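Local coordinates for protein Alpha/beta hydrolase (Pseudomonas aeruginosa PAO1, PDB 4R1D) that probably acts as a lipase, a calcium-binding alpha/beta hydrolase linked to the H2 type VI secretion system and held in complex with the inhibitor Tli4, at residues Gln201-Tyr209 and Tyr225-Tyr234; Ala318-Ser329 and Phe404-His415. One frame throughout, in Å; residues are numbered along the deposited sequence. Where two conformers were deposited one is given.

Contact 1 (Gln201-Tyr209 and Tyr225-Tyr234); sequences QFDVWCAGY and YIENTVLPFY. With CA (calcium ion), chain C.
W205 and Y234 each set CG opposite the carbonyl carbon (chi1 -67° and -65°), which swings the indole and the phenol past one another in opposite senses until NE1 and OH meet. The resulting bond, W205 NE1 to Y234 OH, is 2.9 Å long and nearly straight at 165°, with the phenol oxygen lying in the indole plane. That oxygen is also a donor: Y234 OH to D203 OD2, a very short 2.5 Å, with carboxylate and phenol ring almost coplanar. The other carboxylate oxygen, D203 OD1, binds the calcium ion at 2.5 Å. One aspartate thus spans metal and tyrosine, and W205 is a further shell outward, helping to fix the phenol that in turn probably holds the carboxylate in place for the metal. Pull from the cation would be expected to favour the charged form of D203.

Apolar groups meet the rest of the indole, the Y225 hydroxyl excepted. V230 CG1 stands over one face, a CH-pi contact 3.8 Å from the centroid of the five-membered ring. Farther out, the benzo edge points at the face of F233 in an offset edge-to-face pair, ring planes 61° apart, so W205, F233 and Y234 form an aromatic cluster. Y225 OH comes to the edge near W205 CE3, while its ring packs CD2 against A207 CB at 3.7 Å.

F202 O also binds the calcium, whose site E152 of helix 141-155 and D156 just after it complete with two waters. Strand 201-206 is the outermost strand at one side of the parallel sheet, hydrogen-bonded to strand 48-54; the 225-234 part of helix 215-238 runs roughly antiparallel to it on one face, while V204 and C206 meet helix 141-155 on the other.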
loop_
_atom_site.group_PDB
_atom_site.type_symbol
_atom_site.label_atom_id
_atom_site.label_comp_id
_atom_site.label_asym_id
_atom_site.label_seq_id
_atom_site.Cartn_x
_atom_site.Cartn_y
_atom_site.Cartn_z
ATOM N N GLN A 201 5.934 17.334 -27.352
ATOM C CA GLN A 201 6.637 16.089 -27.054
ATOM C C GLN A 201 6.117 15.507 -25.745
ATOM O O GLN A 201 6.347 16.064 -24.664
ATOM C CB GLN A 201 8.153 16.310 -26.970
ATOM C CG GLN A 201 8.800 16.756 -28.281
ATOM C CD GLN A 201 8.552 18.224 -28.599
ATOM O OE1 GLN A 201 8.196 19.005 -27.721
ATOM N NE2 GLN A 201 8.739 18.601 -29.858
ATOM N N PHE A 202 5.397 14.395 -25.840
ATOM C CA PHE A 202 4.826 13.776 -24.656
ATOM C C PHE A 202 5.826 12.770 -24.123
ATOM O O PHE A 202 6.456 12.061 -24.894
ATOM C CB PHE A 202 3.525 13.058 -24.999
ATOM C CG PHE A 202 2.467 13.956 -25.576
ATOM C CD1 PHE A 202 1.497 14.522 -24.760
ATOM C CD2 PHE A 202 2.442 14.240 -26.936
ATOM C CE1 PHE A 202 0.519 15.348 -25.291
ATOM C CE2 PHE A 202 1.464 15.072 -27.473
ATOM C CZ PHE A 202 0.502 15.618 -26.651
ATOM N N ASP A 203 5.977 12.727 -22.807
ATOM C CA ASP A 203 6.778 11.704 -22.132
ATOM C C ASP A 203 5.968 11.198 -20.941
ATOM O O ASP A 203 5.416 12.002 -20.188
ATOM C CB ASP A 203 8.065 12.306 -21.572
ATOM C CG ASP A 203 9.104 12.611 -22.638
ATOM O OD1 ASP A 203 9.121 11.948 -23.694
ATOM O OD2 ASP A 203 9.939 13.508 -22.392
ATOM N N VAL A 204 5.912 9.884 -20.760
ATOM C CA VAL A 204 5.140 9.314 -19.649
ATOM C C VAL A 204 6.030 9.087 -18.430
ATOM O O VAL A 204 7.012 8.350 -18.509
ATOM C CB VAL A 204 4.512 7.969 -20.036
ATOM C CG1 VAL A 204 3.693 7.405 -18.867
ATOM C CG2 VAL A 204 3.623 8.125 -21.299
ATOM N N TRP A 205 5.661 9.707 -17.310
ATOM C CA TRP A 205 6.377 9.554 -16.048
ATOM C C TRP A 205 5.455 8.824 -15.086
ATOM O O TRP A 205 4.244 8.988 -15.152
ATOM C CB TRP A 205 6.738 10.923 -15.470
ATOM C CG TRP A 205 7.732 11.655 -16.309
ATOM C CD1 TRP A 205 7.490 12.296 -17.490
ATOM C CD2 TRP A 205 9.131 11.827 -16.035
ATOM N NE1 TRP A 205 8.653 12.864 -17.965
ATOM C CE2 TRP A 205 9.675 12.580 -17.095
ATOM C CE3 TRP A 205 9.975 11.411 -14.996
ATOM C CZ2 TRP A 205 11.024 12.938 -17.145
ATOM C CZ3 TRP A 205 11.316 11.764 -15.047
ATOM C CH2 TRP A 205 11.829 12.515 -16.121
ATOM N N CYS A 206 6.027 8.016 -14.204
ATOM C CA CYS A 206 5.231 7.126 -13.366
ATOM C C CYS A 206 5.233 7.578 -11.912
ATOM O O CYS A 206 6.238 7.428 -11.211
ATOM C CB CYS A 206 5.780 5.711 -13.446
ATOM S SG CYS A 206 4.756 4.475 -12.602
ATOM N N ALA A 207 4.104 8.121 -11.468
ATOM C CA ALA A 207 3.993 8.637 -10.109
ATOM C C ALA A 207 3.516 7.576 -9.131
ATOM O O ALA A 207 2.438 7.695 -8.542
ATOM C CB ALA A 207 3.067 9.847 -10.074
ATOM N N GLY A 208 4.316 6.532 -8.950
ATOM C CA GLY A 208 4.002 5.541 -7.929
ATOM C C GLY A 208 3.890 6.230 -6.574
ATOM O O GLY A 208 4.514 7.277 -6.343
ATOM N N TYR A 209 3.107 5.652 -5.666
ATOM C CA TYR A 209 2.877 6.285 -4.376
ATOM C C TYR A 209 2.618 5.260 -3.275
ATOM O O TYR A 209 2.278 4.110 -3.536
ATOM C CB TYR A 209 1.733 7.298 -4.462
ATOM C CG TYR A 209 0.397 6.659 -4.796
ATOM C CD1 TYR A 209 -0.024 6.534 -6.110
ATOM C CD2 TYR A 209 -0.441 6.207 -3.795
ATOM C CE1 TYR A 209 -1.233 5.946 -6.415
ATOM C CE2 TYR A 209 -1.666 5.616 -4.091
ATOM C CZ TYR A 209 -2.051 5.493 -5.399
ATOM O OH TYR A 209 -3.270 4.908 -5.694
ATOM N N TYR A 225 6.765 15.037 -6.618
ATOM C CA TYR A 225 7.369 14.280 -7.700
ATOM C C TYR A 225 7.369 15.120 -8.973
ATOM O O TYR A 225 8.394 15.243 -9.645
ATOM C CB TYR A 225 6.602 12.962 -7.920
ATOM C CG TYR A 225 7.040 12.175 -9.125
ATOM C CD1 TYR A 225 8.343 11.720 -9.246
ATOM C CD2 TYR A 225 6.141 11.870 -10.143
ATOM C CE1 TYR A 225 8.745 10.991 -10.343
ATOM C CE2 TYR A 225 6.531 11.141 -11.240
ATOM C CZ TYR A 225 7.825 10.706 -11.345
ATOM O OH TYR A 225 8.222 9.968 -12.432
ATOM N N ILE A 226 6.225 15.710 -9.300
ATOM C CA ILE A 226 6.138 16.532 -10.506
ATOM C C ILE A 226 7.054 17.757 -10.404
ATOM O O ILE A 226 7.825 18.034 -11.313
ATOM C CB ILE A 226 4.692 16.995 -10.771
ATOM C CG1 ILE A 226 3.779 15.793 -11.033
ATOM C CG2 ILE A 226 4.631 17.968 -11.942
ATOM C CD1 ILE A 226 2.307 16.129 -10.892
ATOM N N GLU A 227 6.971 18.478 -9.291
ATOM C CA GLU A 227 7.688 19.748 -9.149
ATOM C C GLU A 227 9.194 19.577 -8.951
ATOM O O GLU A 227 9.984 20.437 -9.360
ATOM C CB GLU A 227 7.099 20.579 -8.000
ATOM C CG GLU A 227 5.622 20.946 -8.173
ATOM C CD GLU A 227 5.368 21.852 -9.369
ATOM O OE1 GLU A 227 6.191 22.765 -9.606
ATOM O OE2 GLU A 227 4.349 21.655 -10.074
ATOM N N ASN A 228 9.592 18.474 -8.328
ATOM C CA ASN A 228 10.987 18.296 -7.940
ATOM C C ASN A 228 11.754 17.244 -8.738
ATOM O O ASN A 228 12.982 17.216 -8.699
ATOM C CB ASN A 228 11.105 18.037 -6.433
ATOM C CG ASN A 228 10.502 19.151 -5.598
ATOM O OD1 ASN A 228 10.495 20.319 -5.996
ATOM N ND2 ASN A 228 9.984 18.792 -4.432
ATOM N N THR A 229 11.047 16.380 -9.461
ATOM C CA THR A 229 11.728 15.400 -10.314
ATOM C C THR A 229 11.410 15.595 -11.787
ATOM O O THR A 229 12.308 15.766 -12.619
ATOM C CB THR A 229 11.380 13.934 -9.935
ATOM O OG1 THR A 229 11.887 13.633 -8.629
ATOM C CG2 THR A 229 11.990 12.971 -10.952
ATOM N N VAL A 230 10.128 15.556 -12.126
ATOM C CA VAL A 230 9.749 15.639 -13.531
ATOM C C VAL A 230 10.153 16.958 -14.188
ATOM O O VAL A 230 10.849 16.957 -15.196
ATOM C CB VAL A 230 8.248 15.407 -13.722
ATOM C CG1 VAL A 230 7.900 15.506 -15.199
ATOM C CG2 VAL A 230 7.875 14.043 -13.168
ATOM N N LEU A 231 9.730 18.080 -13.622
ATOM C CA LEU A 231 9.964 19.355 -14.300
ATOM C C LEU A 231 11.454 19.725 -14.338
ATOM O O LEU A 231 11.943 20.200 -15.364
ATOM C CB LEU A 231 9.108 20.474 -13.710
ATOM C CG LEU A 231 7.595 20.259 -13.864
ATOM C CD1 LEU A 231 6.810 21.423 -13.284
ATOM C CD2 LEU A 231 7.220 20.041 -15.320
ATOM N N PRO A 232 12.188 19.474 -13.239
ATOM C CA PRO A 232 13.618 19.809 -13.307
ATOM C C PRO A 232 14.367 19.036 -14.394
ATOM O O PRO A 232 15.337 19.546 -14.947
ATOM C CB PRO A 232 14.125 19.444 -11.910
ATOM C CG PRO A 232 12.940 19.732 -11.025
ATOM C CD PRO A 232 11.742 19.251 -11.852
ATOM N N PHE A 233 13.933 17.824 -14.713
ATOM C CA PHE A 233 14.542 17.149 -15.851
ATOM C C PHE A 233 14.440 18.014 -17.115
ATOM O O PHE A 233 15.418 18.158 -17.846
ATOM C CB PHE A 233 13.924 15.768 -16.100
ATOM C CG PHE A 233 14.367 15.139 -17.396
ATOM C CD1 PHE A 233 15.539 14.398 -17.459
ATOM C CD2 PHE A 233 13.626 15.307 -18.557
ATOM C CE1 PHE A 233 15.959 13.825 -18.651
ATOM C CE2 PHE A 233 14.041 14.735 -19.757
ATOM C CZ PHE A 233 15.211 13.994 -19.802
ATOM N N TYR A 234 13.263 18.580 -17.379
ATOM C CA TYR A 234 13.079 19.394 -18.584
ATOM C C TYR A 234 13.792 20.738 -18.465
ATOM O O TYR A 234 14.319 21.252 -19.455
ATOM C CB TYR A 234 11.594 19.572 -18.930
ATOM C CG TYR A 234 10.972 18.250 -19.285
ATOM C CD1 TYR A 234 11.204 17.665 -20.525
ATOM C CD2 TYR A 234 10.202 17.554 -18.364
ATOM C CE1 TYR A 234 10.662 16.432 -20.844
ATOM C CE2 TYR A 234 9.666 16.326 -18.674
ATOM C CZ TYR A 234 9.892 15.772 -19.907
ATOM O OH TYR A 234 9.345 14.543 -20.204
HETATM CA CA CA C . 8.239 10.622 -25.581
HETATM O O HOH W 1 10.646 9.717 -25.476
HETATM O O HOH W 2 9.494 12.533 -26.896
#

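Contact 2 (Ala318-Ser329 and Phe404-His415); sequences ANSAGALELAPS and FEDLIDSIANFH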
loop_
_atom_site.group_PDB
_atom_site.type_symbol
_atom_site.label_atom_id
_atom_site.label_comp_id
_atom_site.label_asym_id
_atom_site.label_seq_id
_atom_site.Cartn_x
_atom_site.Cartn_y
_atom_site.Cartn_z
ATOM N N ALA A 318 -7.279 -2.399 8.322
ATOM C CA ALA A 318 -7.892 -1.603 9.385
ATOM C C ALA A 318 -6.908 -0.625 10.011
ATOM O O ALA A 318 -7.304 0.246 10.784
ATOM C CB ALA A 318 -8.536 -2.511 10.473
ATOM N N ASN A 319 -5.630 -0.761 9.660
ATOM C CA ASN A 319 -4.591 0.180 10.113
ATOM C C ASN A 319 -4.073 1.136 9.044
ATOM O O ASN A 319 -3.135 1.910 9.290
ATOM C CB ASN A 319 -3.413 -0.592 10.712
ATOM C CG ASN A 319 -3.791 -1.304 11.965
ATOM O OD1 ASN A 319 -3.752 -2.530 12.032
ATOM N ND2 ASN A 319 -4.198 -0.544 12.967
ATOM N N SER A 320 -4.686 1.086 7.866
ATOM C CA SER A 320 -4.199 1.836 6.716
ATOM C C SER A 320 -5.260 2.785 6.192
ATOM O O SER A 320 -6.324 2.354 5.740
ATOM C CB SER A 320 -3.763 0.879 5.603
ATOM O OG SER A 320 -3.823 1.522 4.339
ATOM N N ALA A 321 -4.960 4.082 6.259
ATOM C CA ALA A 321 -5.886 5.105 5.789
ATOM C C ALA A 321 -6.106 4.955 4.291
ATOM O O ALA A 321 -7.233 5.049 3.805
ATOM C CB ALA A 321 -5.365 6.524 6.140
ATOM N N GLY A 322 -5.024 4.707 3.557
ATOM C CA GLY A 322 -5.129 4.532 2.117
ATOM C C GLY A 322 -6.059 3.395 1.734
ATOM O O GLY A 322 -6.844 3.521 0.785
ATOM N N ALA A 323 -5.969 2.278 2.454
ATOM C CA ALA A 323 -6.791 1.113 2.141
ATOM C C ALA A 323 -8.239 1.350 2.545
ATOM O O ALA A 323 -9.166 1.057 1.775
ATOM C CB ALA A 323 -6.242 -0.141 2.823
ATOM N N LEU A 324 -8.428 1.886 3.753
ATOM C CA LEU A 324 -9.765 2.122 4.288
ATOM C C LEU A 324 -10.514 3.166 3.485
ATOM O O LEU A 324 -11.745 3.175 3.469
ATOM C CB LEU A 324 -9.697 2.592 5.746
ATOM C CG LEU A 324 -9.521 1.476 6.766
ATOM C CD1 LEU A 324 -9.286 2.063 8.153
ATOM C CD2 LEU A 324 -10.724 0.524 6.761
ATOM N N GLU A 325 -9.776 4.060 2.833
ATOM C CA GLU A 325 -10.407 5.117 2.047
ATOM C C GLU A 325 -11.159 4.576 0.832
ATOM O O GLU A 325 -11.924 5.299 0.204
ATOM C CB GLU A 325 -9.395 6.194 1.647
ATOM C CG GLU A 325 -9.120 7.190 2.770
ATOM C CD GLU A 325 -7.851 7.995 2.559
ATOM O OE1 GLU A 325 -7.260 7.898 1.464
ATOM O OE2 GLU A 325 -7.454 8.719 3.499
ATOM N N LEU A 326 -10.952 3.303 0.515
ATOM C CA LEU A 326 -11.726 2.651 -0.535
ATOM C C LEU A 326 -13.149 2.323 -0.067
ATOM O O LEU A 326 -14.008 1.971 -0.873
ATOM C CB LEU A 326 -11.027 1.366 -0.983
ATOM C CG LEU A 326 -11.752 0.460 -1.986
ATOM C CD1 LEU A 326 -11.938 1.196 -3.315
ATOM C CD2 LEU A 326 -11.009 -0.855 -2.198
ATOM N N ALA A 327 -13.397 2.422 1.235
ATOM C CA ALA A 327 -14.717 2.067 1.765
ATOM C C ALA A 327 -15.787 2.983 1.168
ATOM O O ALA A 327 -15.514 4.147 0.893
ATOM C CB ALA A 327 -14.710 2.164 3.267
ATOM N N PRO A 328 -17.010 2.452 0.939
ATOM C CA PRO A 328 -18.066 3.318 0.397
ATOM C C PRO A 328 -18.283 4.591 1.231
ATOM O O PRO A 328 -18.290 4.543 2.461
ATOM C CB PRO A 328 -19.315 2.421 0.434
ATOM C CG PRO A 328 -18.763 1.037 0.209
ATOM C CD PRO A 328 -17.420 1.038 0.995
ATOM N N SER A 329 -18.457 5.723 0.555
ATOM C CA SER A 329 -18.712 6.994 1.223
ATOM C C SER A 329 -20.190 7.107 1.587
ATOM O O SER A 329 -20.967 6.191 1.321
ATOM C CB SER A 329 -18.346 8.139 0.291
ATOM O OG SER A 329 -19.207 8.142 -0.839
ATOM N N PHE A 404 -8.558 2.742 15.424
ATOM C CA PHE A 404 -9.438 2.396 14.313
ATOM C C PHE A 404 -10.593 3.383 14.153
ATOM O O PHE A 404 -10.886 3.822 13.041
ATOM C CB PHE A 404 -9.957 0.957 14.460
ATOM C CG PHE A 404 -10.971 0.572 13.422
ATOM C CD1 PHE A 404 -10.608 0.457 12.083
ATOM C CD2 PHE A 404 -12.290 0.333 13.772
ATOM C CE1 PHE A 404 -11.546 0.111 11.121
ATOM C CE2 PHE A 404 -13.227 -0.024 12.808
ATOM C CZ PHE A 404 -12.853 -0.134 11.486
ATOM N N GLU A 405 -11.255 3.749 15.253
ATOM C CA GLU A 405 -12.383 4.673 15.142
ATOM C C GLU A 405 -11.947 6.061 14.679
ATOM O O GLU A 405 -12.646 6.719 13.888
ATOM C CB GLU A 405 -13.177 4.726 16.459
ATOM C CG GLU A 405 -13.804 3.377 16.786
ATOM C CD GLU A 405 -14.639 3.397 18.046
ATOM O OE1 GLU A 405 -14.746 4.460 18.681
ATOM O OE2 GLU A 405 -15.191 2.339 18.398
ATOM N N ASP A 406 -10.797 6.522 15.167
ATOM C CA ASP A 406 -10.272 7.798 14.704
ATOM C C ASP A 406 -9.938 7.730 13.207
ATOM O O ASP A 406 -10.134 8.711 12.480
ATOM C CB ASP A 406 -9.049 8.231 15.517
ATOM C CG ASP A 406 -9.422 9.091 16.717
ATOM O OD1 ASP A 406 -10.614 9.425 16.827
ATOM O OD2 ASP A 406 -8.526 9.455 17.525
ATOM N N LEU A 407 -9.443 6.580 12.751
ATOM C CA LEU A 407 -9.109 6.427 11.333
ATOM C C LEU A 407 -10.384 6.485 10.502
ATOM O O LEU A 407 -10.409 7.095 9.444
ATOM C CB LEU A 407 -8.345 5.127 11.047
ATOM C CG LEU A 407 -6.841 5.049 11.340
ATOM C CD1 LEU A 407 -6.269 3.720 10.861
ATOM C CD2 LEU A 407 -6.085 6.192 10.682
ATOM N N ILE A 408 -11.452 5.854 10.995
ATOM C CA ILE A 408 -12.729 5.921 10.287
ATOM C C ILE A 408 -13.226 7.373 10.208
ATOM O O ILE A 408 -13.719 7.815 9.173
ATOM C CB ILE A 408 -13.811 5.004 10.932
ATOM C CG1 ILE A 408 -13.398 3.531 10.838
ATOM C CG2 ILE A 408 -15.175 5.200 10.247
ATOM C CD1 ILE A 408 -13.286 3.013 9.405
ATOM N N ASP A 409 -13.089 8.124 11.295
ATOM C CA ASP A 409 -13.545 9.512 11.281
ATOM C C ASP A 409 -12.721 10.330 10.278
ATOM O O ASP A 409 -13.252 11.191 9.560
ATOM C CB ASP A 409 -13.506 10.111 12.698
ATOM C CG ASP A 409 -14.567 9.501 13.613
ATOM O OD1 ASP A 409 -15.456 8.800 13.092
ATOM O OD2 ASP A 409 -14.526 9.729 14.840
ATOM N N SER A 410 -11.424 10.039 10.217
ATOM C CA SER A 410 -10.550 10.645 9.202
ATOM C C SER A 410 -11.008 10.379 7.773
ATOM O O SER A 410 -11.091 11.306 6.975
ATOM C CB SER A 410 -9.108 10.170 9.364
ATOM O OG SER A 410 -8.365 11.079 10.151
ATOM N N ILE A 411 -11.282 9.122 7.431
ATOM C CA ILE A 411 -11.744 8.836 6.076
ATOM C C ILE A 411 -13.087 9.511 5.787
ATOM O O ILE A 411 -13.292 9.994 4.677
ATOM C CB ILE A 411 -11.802 7.306 5.721
ATOM C CG1 ILE A 411 -13.076 6.654 6.264
ATOM C CG2 ILE A 411 -10.527 6.588 6.160
ATOM C CD1 ILE A 411 -13.404 5.321 5.613
ATOM N N ALA A 412 -13.991 9.559 6.768
ATOM C CA ALA A 412 -15.279 10.223 6.561
ATOM C C ALA A 412 -15.044 11.677 6.180
ATOM O O ALA A 412 -15.715 12.226 5.299
ATOM C CB ALA A 412 -16.151 10.132 7.820
ATOM N N ASN A 413 -14.065 12.295 6.831
ATOM C CA ASN A 413 -13.757 13.697 6.570
ATOM C C ASN A 413 -13.135 13.873 5.176
ATOM O O ASN A 413 -13.502 14.771 4.427
ATOM C CB ASN A 413 -12.850 14.258 7.675
ATOM C CG ASN A 413 -12.535 15.728 7.483
ATOM O OD1 ASN A 413 -13.439 16.562 7.410
ATOM N ND2 ASN A 413 -11.247 16.057 7.420
ATOM N N PHE A 414 -12.216 12.984 4.824
ATOM C CA PHE A 414 -11.601 13.017 3.497
ATOM C C PHE A 414 -12.636 12.768 2.403
ATOM O O PHE A 414 -12.686 13.492 1.418
ATOM C CB PHE A 414 -10.472 11.983 3.424
ATOM C CG PHE A 414 -9.795 11.898 2.075
ATOM C CD1 PHE A 414 -9.068 12.969 1.580
ATOM C CD2 PHE A 414 -9.869 10.736 1.321
ATOM C CE1 PHE A 414 -8.422 12.891 0.348
ATOM C CE2 PHE A 414 -9.236 10.648 0.082
ATOM C CZ PHE A 414 -8.507 11.732 -0.402
ATOM N N HIS A 415 -13.458 11.739 2.579
ATOM C CA HIS A 415 -14.559 11.461 1.656
ATOM C C HIS A 415 -15.438 12.683 1.436
ATOM O O HIS A 415 -15.783 13.009 0.305
ATOM C CB HIS A 415 -15.445 10.347 2.195
ATOM C CG HIS A 415 -14.849 8.987 2.063
ATOM N ND1 HIS A 415 -15.373 7.884 2.700
ATOM C CD2 HIS A 415 -13.784 8.545 1.352
ATOM C CE1 HIS A 415 -14.648 6.823 2.398
ATOM N NE2 HIS A 415 -13.678 7.196 1.582
#
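Van der Waals contacts join most of the length of A318-S329 to the 404-415 part of helix 400-421. L324 enters as a knob into the hole formed by F404, L407, I408 and I411; its CD1 lies 4.2 Å from F404 CE1. In one of its two modelled conformers I411 sends its branches to different partners: CG2 rests on E325 CG at 3.7 Å, while CD1 reaches L324 O and A327 CB. At the N-terminal end of the segment A318 CB touches F404 CD1, and L407 CD1, likewise in one conformer, packs against A318 O. The extended E325 side chain crosses F414 at about a right angle, with CD 3.6 Å from F414 CD2.

Knob-into-hole packing here pairs a long helix with a very short one. S320 is the N-cap of helix 321-324, its OG accepting from A323 N at 3.0 Å and also hydrogen-bonded to L212 O, and a type I beta turn from L324 to A327 leads on toward H415.

Polar contacts gather at this turn. H415 NE2 donates to E325 O at 2.9 Å with a straight N-H (168°); the oxygen lies near the imidazole plane, whereas the donor stands 33° out of the carbonyl plane. ND1 is hydrogen-bonded to Y366 OH, so both ring nitrogens are engaged and the imidazole's rotation is fixed. The buried E325 carboxylate is satisfied by S214 OG and N215 N. Of two acids on the same helix, E405 forms a salt bridge with K91 and D406 hydrogen bonds with S90, K91 and T92, all of the other protein chain.

In the fold
Contact 1 closes before contact 2 opens along the chain, and their centres lie 29 Å apart, although the nearest atoms approach to about 7 Å without touching. Contact 1 belongs to the parallel sheet of the alpha/beta hydrolase core, beside the calcium site. Contact 2 joins helical and loop segments away from the calcium site, nearer the centre of the chain. Helix 215-238 connects the two: its 225-234 part packs in contact 1, while N215 and R216 at its start meet E325 and F414 of contact 2. At contact 2 the partner chain, probably the inhibitor, meets helix 400-421, whereas no other protein chain touches contact 1.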